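Local coordinates for hypothetical protein Atu3615 (Agrobacterium tumefaciens str. C58, PDB 1ZNP) that is of unknown function but belongs to the DUF985 family of the cupin superfamily, whose members share a small beta-barrel, at residues Trp55-His66 and Pro99-Ser110. Sequence-based numbering, arbitrary orientation.
Sequences WHRVTDAVEVWH and PQVIVPANCWQS
Gln-109, reaching from one segment to His-56, Glu-63 and Trp-65 of the other, illustrates how a single amide can tie together two beta ladders of a cupin beta-barrel. Its OE1 accepts the indole N-H of Trp-65, with NE1 2.9 Å away in the carbonyl plane, though OE1 lies 19° out of the indole plane. Its NE2 donates to Glu-63 OE1 at 3.0 Å, the carboxylate standing almost perpendicular to the amide. A water accepts from the same NE2 and from the backbone N of Val-58, and donates to Cys-107 O, so both amide hydrogens have acceptors. Gln-109 CG, 3.7 Å from the centroid of the His-56 ring, makes a CH-pi contact over its face, while the amide runs nearly parallel to the imidazole. With chi1 at 61°, CG sits between the backbone N and carbonyl carbon, and the extended chain beyond carries the amide to Glu-63 and Trp-65. His-56 ND1 is bonded to His-54 O, which helps fix the ring.

Behind these side chains run two antiparallel ladders separated by loops. His-56 pairs with Gln-109 through reciprocal backbone bonds, and strand 63-66 pairs with 100-103, where Val-101 and Val-103 meet Trp-65 on the inner face; Leu-75 and Leu-77 of strand 73-78 pack against these valines. Between the ladders, a type II turn from Pro-104 to Cys-107 presents Asn-106 N to Val-58 O. Next to the His-56/Gln-109 pair, Arg-57 lays CD over the six-membered ring of Trp-108, 3.8 Å from its centroid, with its guanidinium nearly upright to the indole. Ser-110 covers one face of the Trp-55 ring: CB makes a CH-pi contact with the six-membered ring, and OG stands 3.1 Å above the indole plane, over its centre.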
loop_
_atom_site.group_PDB
_atom_site.type_symbol
_atom_site.label_atom_id
_atom_site.label_comp_id
_atom_site.label_asym_id
_atom_site.label_seq_id
_atom_site.Cartn_x
_atom_site.Cartn_y
_atom_site.Cartn_z
ATOM N N TRP A 55 -0.234 -15.767 7.169
ATOM C CA TRP A 55 -0.361 -14.674 8.133
ATOM C C TRP A 55 0.470 -14.901 9.390
ATOM O O TRP A 55 0.372 -15.949 10.033
ATOM C CB TRP A 55 -1.819 -14.477 8.558
ATOM C CG TRP A 55 -2.720 -13.834 7.542
ATOM C CD1 TRP A 55 -3.728 -14.439 6.856
ATOM C CD2 TRP A 55 -2.753 -12.446 7.158
ATOM N NE1 TRP A 55 -4.396 -13.521 6.076
ATOM C CE2 TRP A 55 -3.819 -12.291 6.239
ATOM C CE3 TRP A 55 -1.989 -11.319 7.502
ATOM C CZ2 TRP A 55 -4.142 -11.060 5.660
ATOM C CZ3 TRP A 55 -2.313 -10.085 6.923
ATOM C CH2 TRP A 55 -3.383 -9.971 6.011
ATOM N N HIS A 56 1.270 -13.902 9.748
ATOM C CA HIS A 56 2.123 -13.984 10.925
ATOM C C HIS A 56 2.570 -12.580 11.290
ATOM O O HIS A 56 2.311 -11.623 10.552
ATOM C CB HIS A 56 3.367 -14.813 10.618
ATOM C CG HIS A 56 4.231 -14.207 9.556
ATOM N ND1 HIS A 56 3.877 -14.196 8.224
ATOM C CD2 HIS A 56 5.402 -13.530 9.640
ATOM C CE1 HIS A 56 4.789 -13.537 7.533
ATOM N NE2 HIS A 56 5.725 -13.122 8.369
ATOM N N ARG A 57 3.252 -12.464 12.422
ATOM C CA ARG A 57 3.761 -11.175 12.847
ATOM C C ARG A 57 5.011 -11.318 13.713
ATOM O O ARG A 57 5.217 -12.344 14.373
ATOM C CB ARG A 57 2.679 -10.380 13.601
ATOM C CG ARG A 57 2.313 -10.937 14.955
ATOM C CD ARG A 57 1.047 -10.295 15.520
ATOM N NE ARG A 57 0.444 -11.176 16.523
ATOM C CZ ARG A 57 0.890 -11.339 17.769
ATOM N NH1 ARG A 57 1.946 -10.675 18.216
ATOM N NH2 ARG A 57 0.296 -12.207 18.565
ATOM N N VAL A 58 5.856 -10.288 13.655
ATOM C CA VAL A 58 7.069 -10.214 14.439
ATOM C C VAL A 58 6.646 -9.224 15.518
ATOM O O VAL A 58 6.475 -8.034 15.252
ATOM C CB VAL A 58 8.228 -9.668 13.594
ATOM C CG1 VAL A 58 9.499 -9.658 14.403
ATOM C CG2 VAL A 58 8.397 -10.524 12.336
ATOM N N THR A 59 6.461 -9.738 16.731
ATOM C CA THR A 59 5.966 -8.950 17.855
ATOM C C THR A 59 6.700 -7.708 18.313
ATOM O O THR A 59 6.064 -6.725 18.681
ATOM C CB THR A 59 5.776 -9.829 19.123
ATOM O OG1 THR A 59 7.054 -10.268 19.601
ATOM C CG2 THR A 59 4.904 -11.044 18.817
ATOM N N ASP A 60 8.025 -7.726 18.282
ATOM C CA ASP A 60 8.786 -6.593 18.795
ATOM C C ASP A 60 9.837 -5.995 17.881
ATOM O O ASP A 60 10.836 -5.441 18.346
ATOM C CB ASP A 60 9.450 -7.023 20.090
ATOM C CG ASP A 60 10.149 -8.375 19.959
ATOM O OD1 ASP A 60 10.157 -9.132 20.947
ATOM O OD2 ASP A 60 10.695 -8.677 18.875
ATOM N N ALA A 61 9.621 -6.096 16.580
ATOM C CA ALA A 61 10.588 -5.548 15.654
ATOM C C ALA A 61 9.937 -5.260 14.324
ATOM O O ALA A 61 8.984 -5.935 13.932
ATOM C CB ALA A 61 11.738 -6.517 15.470
ATOM N N VAL A 62 10.469 -4.236 13.662
ATOM C CA VAL A 62 10.039 -3.789 12.356
ATOM C C VAL A 62 10.746 -4.630 11.283
ATOM O O VAL A 62 11.963 -4.843 11.333
ATOM C CB VAL A 62 10.441 -2.317 12.134
ATOM C CG1 VAL A 62 10.191 -1.910 10.686
ATOM C CG2 VAL A 62 9.676 -1.423 13.088
ATOM N N GLU A 63 9.986 -5.095 10.308
ATOM C CA GLU A 63 10.561 -5.876 9.241
ATOM C C GLU A 63 10.414 -5.129 7.919
ATOM O O GLU A 63 9.344 -4.622 7.599
ATOM C CB GLU A 63 9.875 -7.236 9.161
ATOM C CG GLU A 63 10.366 -8.093 8.005
ATOM C CD GLU A 63 10.099 -9.567 8.222
ATOM O OE1 GLU A 63 8.995 -9.901 8.701
ATOM O OE2 GLU A 63 10.992 -10.384 7.902
ATOM N N VAL A 64 11.498 -5.034 7.162
ATOM C CA VAL A 64 11.437 -4.362 5.883
ATOM C C VAL A 64 11.671 -5.368 4.760
ATOM O O VAL A 64 12.653 -6.125 4.775
ATOM C CB VAL A 64 12.497 -3.259 5.781
ATOM C CG1 VAL A 64 12.430 -2.608 4.402
ATOM C CG2 VAL A 64 12.294 -2.242 6.902
ATOM N N TRP A 65 10.762 -5.368 3.789
ATOM C CA TRP A 65 10.858 -6.266 2.645
ATOM C C TRP A 65 11.579 -5.593 1.482
ATOM O O TRP A 65 11.395 -4.403 1.231
ATOM C CB TRP A 65 9.458 -6.716 2.205
ATOM C CG TRP A 65 8.813 -7.734 3.111
ATOM C CD1 TRP A 65 8.517 -7.589 4.437
ATOM C CD2 TRP A 65 8.338 -9.035 2.735
ATOM N NE1 TRP A 65 7.886 -8.716 4.908
ATOM C CE2 TRP A 65 7.763 -9.619 3.885
ATOM C CE3 TRP A 65 8.341 -9.762 1.535
ATOM C CZ2 TRP A 65 7.198 -10.894 3.873
ATOM C CZ3 TRP A 65 7.779 -11.032 1.522
ATOM C CH2 TRP A 65 7.214 -11.584 2.687
ATOM N N HIS A 66 12.413 -6.361 0.783
ATOM C CA HIS A 66 13.177 -5.840 -0.351
ATOM C C HIS A 66 13.040 -6.782 -1.545
ATOM O O HIS A 66 13.294 -7.989 -1.424
ATOM C CB HIS A 66 14.665 -5.710 0.012
ATOM C CG HIS A 66 14.919 -4.973 1.294
ATOM N ND1 HIS A 66 14.772 -5.562 2.534
ATOM C CD2 HIS A 66 15.315 -3.701 1.529
ATOM C CE1 HIS A 66 15.071 -4.686 3.475
ATOM N NE2 HIS A 66 15.405 -3.551 2.891
ATOM N N PRO A 99 9.890 -1.411 -4.478
ATOM C CA PRO A 99 10.747 -2.551 -4.148
ATOM C C PRO A 99 11.109 -2.613 -2.671
ATOM O O PRO A 99 11.865 -3.471 -2.244
ATOM C CB PRO A 99 11.968 -2.334 -5.039
ATOM C CG PRO A 99 12.103 -0.822 -5.028
ATOM C CD PRO A 99 10.651 -0.343 -5.154
ATOM N N GLN A 100 10.564 -1.692 -1.895
ATOM C CA GLN A 100 10.846 -1.659 -0.466
ATOM C C GLN A 100 9.567 -1.294 0.252
ATOM O O GLN A 100 8.905 -0.337 -0.125
ATOM C CB GLN A 100 11.918 -0.617 -0.158
ATOM C CG GLN A 100 12.475 -0.707 1.238
ATOM C CD GLN A 100 13.399 0.441 1.553
ATOM O OE1 GLN A 100 12.977 1.464 2.099
ATOM N NE2 GLN A 100 14.667 0.291 1.194
ATOM N N VAL A 101 9.207 -2.078 1.261
ATOM C CA VAL A 101 8.004 -1.811 2.047
ATOM C C VAL A 101 8.262 -2.149 3.519
ATOM O O VAL A 101 8.836 -3.197 3.854
ATOM C CB VAL A 101 6.781 -2.591 1.508
ATOM C CG1 VAL A 101 7.179 -3.995 1.173
ATOM C CG2 VAL A 101 5.678 -2.609 2.538
ATOM N N ILE A 102 7.827 -1.233 4.381
ATOM C CA ILE A 102 8.024 -1.329 5.813
ATOM C C ILE A 102 6.873 -1.888 6.617
ATOM O O ILE A 102 5.883 -1.204 6.833
ATOM C CB ILE A 102 8.334 0.051 6.417
ATOM C CG1 ILE A 102 9.624 0.601 5.823
ATOM C CG2 ILE A 102 8.433 -0.047 7.920
ATOM C CD1 ILE A 102 9.444 1.081 4.418
ATOM N N VAL A 103 7.012 -3.120 7.093
ATOM C CA VAL A 103 5.967 -3.690 7.910
ATOM C C VAL A 103 6.278 -3.257 9.341
ATOM O O VAL A 103 7.289 -3.661 9.918
ATOM C CB VAL A 103 5.954 -5.233 7.840
ATOM C CG1 VAL A 103 4.764 -5.775 8.639
ATOM C CG2 VAL A 103 5.893 -5.692 6.384
ATOM N N PRO A 104 5.431 -2.400 9.922
ATOM C CA PRO A 104 5.675 -1.953 11.291
ATOM C C PRO A 104 5.642 -3.128 12.274
ATOM O O PRO A 104 5.150 -4.206 11.947
ATOM C CB PRO A 104 4.564 -0.925 11.523
ATOM C CG PRO A 104 3.476 -1.398 10.645
ATOM C CD PRO A 104 4.195 -1.807 9.387
ATOM N N ALA A 105 6.178 -2.909 13.470
ATOM C CA ALA A 105 6.247 -3.938 14.501
ATOM C C ALA A 105 4.893 -4.438 15.000
ATOM O O ALA A 105 3.940 -3.675 15.144
ATOM C CB ALA A 105 7.080 -3.440 15.673
ATOM N N ASN A 106 4.841 -5.740 15.261
ATOM C CA ASN A 106 3.650 -6.421 15.739
ATOM C C ASN A 106 2.456 -6.310 14.802
ATOM O O ASN A 106 1.323 -6.524 15.217
ATOM C CB ASN A 106 3.244 -5.907 17.118
ATOM C CG ASN A 106 2.289 -6.851 17.827
ATOM O OD1 ASN A 106 1.459 -6.429 18.628
ATOM N ND2 ASN A 106 2.411 -8.140 17.542
ATOM N N CYS A 107 2.703 -5.980 13.538
ATOM C CA CYS A 107 1.619 -5.879 12.567
ATOM C C CYS A 107 1.489 -7.185 11.788
ATOM O O CYS A 107 2.485 -7.739 11.331
ATOM C CB CYS A 107 1.897 -4.740 11.592
ATOM S SG CYS A 107 0.790 -4.720 10.167
ATOM N N TRP A 108 0.268 -7.678 11.633
ATOM C CA TRP A 108 0.055 -8.911 10.889
ATOM C C TRP A 108 0.508 -8.752 9.436
ATOM O O TRP A 108 0.318 -7.690 8.831
ATOM C CB TRP A 108 -1.425 -9.313 10.921
ATOM C CG TRP A 108 -1.897 -9.860 12.244
ATOM C CD1 TRP A 108 -2.667 -9.219 13.171
ATOM C CD2 TRP A 108 -1.614 -11.152 12.785
ATOM N NE1 TRP A 108 -2.882 -10.033 14.254
ATOM C CE2 TRP A 108 -2.245 -11.225 14.043
ATOM C CE3 TRP A 108 -0.885 -12.258 12.326
ATOM C CZ2 TRP A 108 -2.172 -12.364 14.854
ATOM C CZ3 TRP A 108 -0.813 -13.392 13.130
ATOM C CH2 TRP A 108 -1.455 -13.434 14.382
ATOM N N GLN A 109 1.090 -9.811 8.876
ATOM C CA GLN A 109 1.567 -9.773 7.502
ATOM C C GLN A 109 1.509 -11.110 6.769
ATOM O O GLN A 109 1.722 -12.164 7.357
ATOM C CB GLN A 109 3.002 -9.248 7.469
ATOM C CG GLN A 109 3.991 -10.105 8.227
ATOM C CD GLN A 109 5.417 -9.616 8.079
ATOM O OE1 GLN A 109 5.923 -9.470 6.962
ATOM N NE2 GLN A 109 6.079 -9.367 9.205
ATOM N N SER A 110 1.206 -11.050 5.474
ATOM C CA SER A 110 1.141 -12.242 4.631
ATOM C C SER A 110 1.464 -11.795 3.216
ATOM O O SER A 110 1.303 -10.626 2.882
ATOM C CB SER A 110 -0.249 -12.884 4.673
ATOM O OG SER A 110 -1.242 -11.996 4.212
HETATM O O HOH W 1 5.212 -8.385 11.786
HETATM O O HOH W 2 6.914 -6.307 11.789
#